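Local atomic coordinates of DNA polymerase III beta subunit (Streptococcus pyogenes, PDB entry 2AVT), a protein that probably encircles DNA as a ring-shaped dimer and slides along it, tethering the replicative polymerase for processive synthesis. Residues Ile85-Asn95 and Leu106-Thr114. Numbering follows the deposited sequence.
Sequences IISSLPDISIN and LTSGKSEIT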
loop_
_atom_site.group_PDB
_atom_site.type_symbol
_atom_site.label_atom_id
_atom_site.label_comp_id
_atom_site.label_asym_id
_atom_site.label_seq_id
_atom_site.Cartn_x
_atom_site.Cartn_y
_atom_site.Cartn_z
ATOM N N ILE A 85 10.306 17.564 2.536
ATOM C CA ILE A 85 11.447 18.396 2.155
ATOM C C ILE A 85 12.743 17.875 2.796
ATOM O O ILE A 85 13.738 17.634 2.098
ATOM C CB ILE A 85 11.214 19.857 2.548
ATOM C CG1 ILE A 85 10.261 20.495 1.537
ATOM C CG2 ILE A 85 12.534 20.624 2.569
ATOM C CD1 ILE A 85 9.550 21.683 2.068
ATOM N N ILE A 86 12.712 17.666 4.110
ATOM C CA ILE A 86 13.867 17.166 4.847
ATOM C C ILE A 86 14.329 15.839 4.268
ATOM O O ILE A 86 15.522 15.619 4.065
ATOM C CB ILE A 86 13.533 16.974 6.353
ATOM C CG1 ILE A 86 13.330 18.340 7.008
ATOM C CG2 ILE A 86 14.636 16.173 7.056
ATOM C CD1 ILE A 86 14.577 19.239 6.992
ATOM N N SER A 87 13.377 14.957 3.985
ATOM C CA SER A 87 13.710 13.647 3.435
ATOM C C SER A 87 14.288 13.733 2.029
ATOM O O SER A 87 14.906 12.784 1.559
ATOM C CB SER A 87 12.469 12.742 3.404
ATOM O OG SER A 87 11.869 12.640 4.690
ATOM N N SER A 88 14.082 14.858 1.356
ATOM C CA SER A 88 14.578 15.016 -0.005
ATOM C C SER A 88 15.941 15.693 -0.089
ATOM O O SER A 88 16.536 15.728 -1.167
ATOM C CB SER A 88 13.599 15.842 -0.840
ATOM O OG SER A 88 13.822 17.224 -0.614
ATOM N N LEU A 89 16.432 16.236 1.027
ATOM C CA LEU A 89 17.718 16.940 1.016
ATOM C C LEU A 89 18.853 15.978 0.715
ATOM O O LEU A 89 18.854 14.837 1.178
ATOM C CB LEU A 89 17.930 17.685 2.330
ATOM C CG LEU A 89 16.960 18.874 2.423
ATOM C CD1 LEU A 89 17.080 19.562 3.778
ATOM C CD2 LEU A 89 17.266 19.858 1.307
ATOM N N PRO A 90 19.841 16.439 -0.069
ATOM C CA PRO A 90 21.010 15.671 -0.503
ATOM C C PRO A 90 22.081 15.206 0.490
ATOM O O PRO A 90 22.447 14.036 0.480
ATOM C CB PRO A 90 21.585 16.547 -1.617
ATOM C CG PRO A 90 21.376 17.931 -1.072
ATOM C CD PRO A 90 19.968 17.857 -0.461
ATOM N N ASP A 91 22.586 16.101 1.333
ATOM C CA ASP A 91 23.644 15.722 2.270
ATOM C C ASP A 91 23.246 15.124 3.613
ATOM O O ASP A 91 22.124 15.301 4.096
ATOM C CB ASP A 91 24.575 16.910 2.511
ATOM C CG ASP A 91 25.701 16.982 1.491
ATOM O OD1 ASP A 91 25.419 16.943 0.268
ATOM O OD2 ASP A 91 26.873 17.080 1.913
ATOM N N ILE A 92 24.205 14.427 4.213
ATOM C CA ILE A 92 24.022 13.764 5.494
ATOM C C ILE A 92 23.633 14.724 6.607
ATOM O O ILE A 92 22.944 14.335 7.544
ATOM C CB ILE A 92 25.308 13.014 5.907
ATOM C CG1 ILE A 92 25.709 12.034 4.802
ATOM C CG2 ILE A 92 25.076 12.254 7.206
ATOM C CD1 ILE A 92 27.001 11.271 5.072
ATOM N N SER A 93 24.067 15.975 6.512
ATOM C CA SER A 93 23.738 16.948 7.538
ATOM C C SER A 93 22.971 18.150 7.013
ATOM O O SER A 93 23.192 18.621 5.897
ATOM C CB SER A 93 25.002 17.419 8.272
ATOM O OG SER A 93 25.991 17.861 7.366
ATOM N N ILE A 94 22.069 18.645 7.848
ATOM C CA ILE A 94 21.232 19.773 7.498
ATOM C C ILE A 94 21.396 20.915 8.474
ATOM O O ILE A 94 21.432 20.708 9.690
ATOM C CB ILE A 94 19.749 19.363 7.486
ATOM C CG1 ILE A 94 19.540 18.242 6.471
ATOM C CG2 ILE A 94 18.875 20.557 7.142
ATOM C CD1 ILE A 94 18.140 17.703 6.440
ATOM N N ASN A 95 21.496 22.122 7.936
ATOM C CA ASN A 95 21.618 23.309 8.756
ATOM C C ASN A 95 20.267 23.998 8.673
ATOM O O ASN A 95 19.729 24.182 7.580
ATOM C CB ASN A 95 22.713 24.224 8.218
ATOM C CG ASN A 95 23.064 25.335 9.182
ATOM O OD1 ASN A 95 22.355 26.334 9.289
ATOM N ND2 ASN A 95 24.165 25.161 9.904
ATOM N N LEU A 106 16.846 26.052 5.030
ATOM C CA LEU A 106 17.386 24.719 5.202
ATOM C C LEU A 106 18.517 24.564 4.182
ATOM O O LEU A 106 18.290 24.714 2.974
ATOM C CB LEU A 106 16.300 23.679 4.926
ATOM C CG LEU A 106 14.968 23.818 5.682
ATOM C CD1 LEU A 106 13.974 22.788 5.159
ATOM C CD2 LEU A 106 15.198 23.608 7.188
ATOM N N THR A 107 19.724 24.273 4.664
ATOM C CA THR A 107 20.872 24.105 3.781
ATOM C C THR A 107 21.474 22.721 3.947
ATOM O O THR A 107 21.800 22.290 5.063
ATOM C CB THR A 107 21.960 25.154 4.068
ATOM O OG1 THR A 107 21.416 26.462 3.876
ATOM C CG2 THR A 107 23.148 24.971 3.122
ATOM N N SER A 108 21.591 22.013 2.834
ATOM C CA SER A 108 22.153 20.674 2.823
ATOM C C SER A 108 22.922 20.531 1.522
ATOM O O SER A 108 22.328 20.417 0.452
ATOM C CB SER A 108 21.045 19.621 2.885
ATOM O OG SER A 108 21.586 18.312 2.888
ATOM N N GLY A 109 24.245 20.533 1.620
ATOM C CA GLY A 109 25.060 20.419 0.427
ATOM C C GLY A 109 24.906 21.694 -0.370
ATOM O O GLY A 109 24.940 22.789 0.187
ATOM N N LYS A 110 24.698 21.556 -1.672
ATOM C CA LYS A 110 24.544 22.705 -2.556
ATOM C C LYS A 110 23.095 23.147 -2.656
ATOM O O LYS A 110 22.775 24.045 -3.436
ATOM C CB LYS A 110 25.046 22.345 -3.952
ATOM C CG LYS A 110 26.527 22.048 -4.009
ATOM C CD LYS A 110 26.814 21.026 -5.087
ATOM C CE LYS A 110 26.002 19.765 -4.828
ATOM N NZ LYS A 110 26.457 18.622 -5.660
ATOM N N SER A 111 22.225 22.521 -1.867
ATOM C CA SER A 111 20.804 22.838 -1.904
ATOM C C SER A 111 20.341 23.737 -0.764
ATOM O O SER A 111 20.597 23.456 0.410
ATOM C CB SER A 111 19.986 21.537 -1.901
ATOM O OG SER A 111 18.610 21.797 -2.127
ATOM N N GLU A 112 19.683 24.834 -1.123
ATOM C CA GLU A 112 19.147 25.771 -0.144
ATOM C C GLU A 112 17.644 25.944 -0.368
ATOM O O GLU A 112 17.209 26.454 -1.409
ATOM C CB GLU A 112 19.818 27.131 -0.249
ATOM C CG GLU A 112 19.192 28.134 0.707
ATOM C CD GLU A 112 19.775 29.519 0.585
ATOM O OE1 GLU A 112 20.901 29.735 1.070
ATOM O OE2 GLU A 112 19.104 30.393 -0.007
ATOM N N ILE A 113 16.863 25.518 0.620
ATOM C CA ILE A 113 15.403 25.594 0.556
ATOM C C ILE A 113 14.857 26.435 1.704
ATOM O O ILE A 113 15.100 26.141 2.878
ATOM C CB ILE A 113 14.774 24.172 0.623
ATOM C CG1 ILE A 113 15.188 23.371 -0.615
ATOM C CG2 ILE A 113 13.240 24.269 0.713
ATOM C CD1 ILE A 113 14.883 21.885 -0.532
ATOM N N THR A 114 14.136 27.494 1.364
ATOM C CA THR A 114 13.558 28.360 2.383
ATOM C C THR A 114 12.064 28.087 2.484
ATOM O O THR A 114 11.368 28.029 1.468
ATOM C CB THR A 114 13.789 29.837 2.038
ATOM O OG1 THR A 114 15.186 30.043 1.803
ATOM C CG2 THR A 114 13.321 30.746 3.180
HETATM O O HOH W 1 25.648 19.775 4.007
HETATM O O HOH W 2 20.505 27.168 6.545
#
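In the N-terminal domain, Asn95 and Thr107 pair in the antiparallel hairpin of strands 93-99 and 103-108, while Ile85 and Ile86 of helix 79-88 and the chain that follows cover Leu106, Ser108 and Ile113. Asn95 and Thr107 are a hydrogen-bonded pair: Asn95 N reaches Thr107 O at 2.9 Å and Thr107 N returns to Asn95 O at 2.9 Å. On the helix-facing side, Leu106 CD1 is met by two isoleucine branches, Ile85 CG2 at 3.7 Å and Ile86 CD1 at 4.0 Å, each side chain crossing that of the leucine at about a right angle. One turn on, Leu89 divides its contacts, with CB against Ser108 CB at 3.7 Å and CD2 against Ile113 CD1 at 3.6 Å. This layer illustrates the helix-on-sheet packing found in the domains of bacterial polymerase processivity rings. Ser108 adds a polar contact: OG, anti to the backbone N (chi1 -179°), points to the link between helix 79-88 and strand 93-99 and accepts from Asp91 N at 2.9 Å through a bent bond (132° at the hydrogen). Pro90 lays CG and CD close to Ser108 O. Beyond Ser108 the chain reverses in a type II' turn, with Gly109 at the positive-phi position; Gly109 N donates to a water at 2.9 Å, which donates weakly to Ser93 O. Strand 111-116 then borders the dimer interface, pairing antiparallel with a strand of the second subunit, where Ser111 OG is hydrogen-bonded to Glu313 and Lys110 forms a salt bridge with Asp316, both of that subunit.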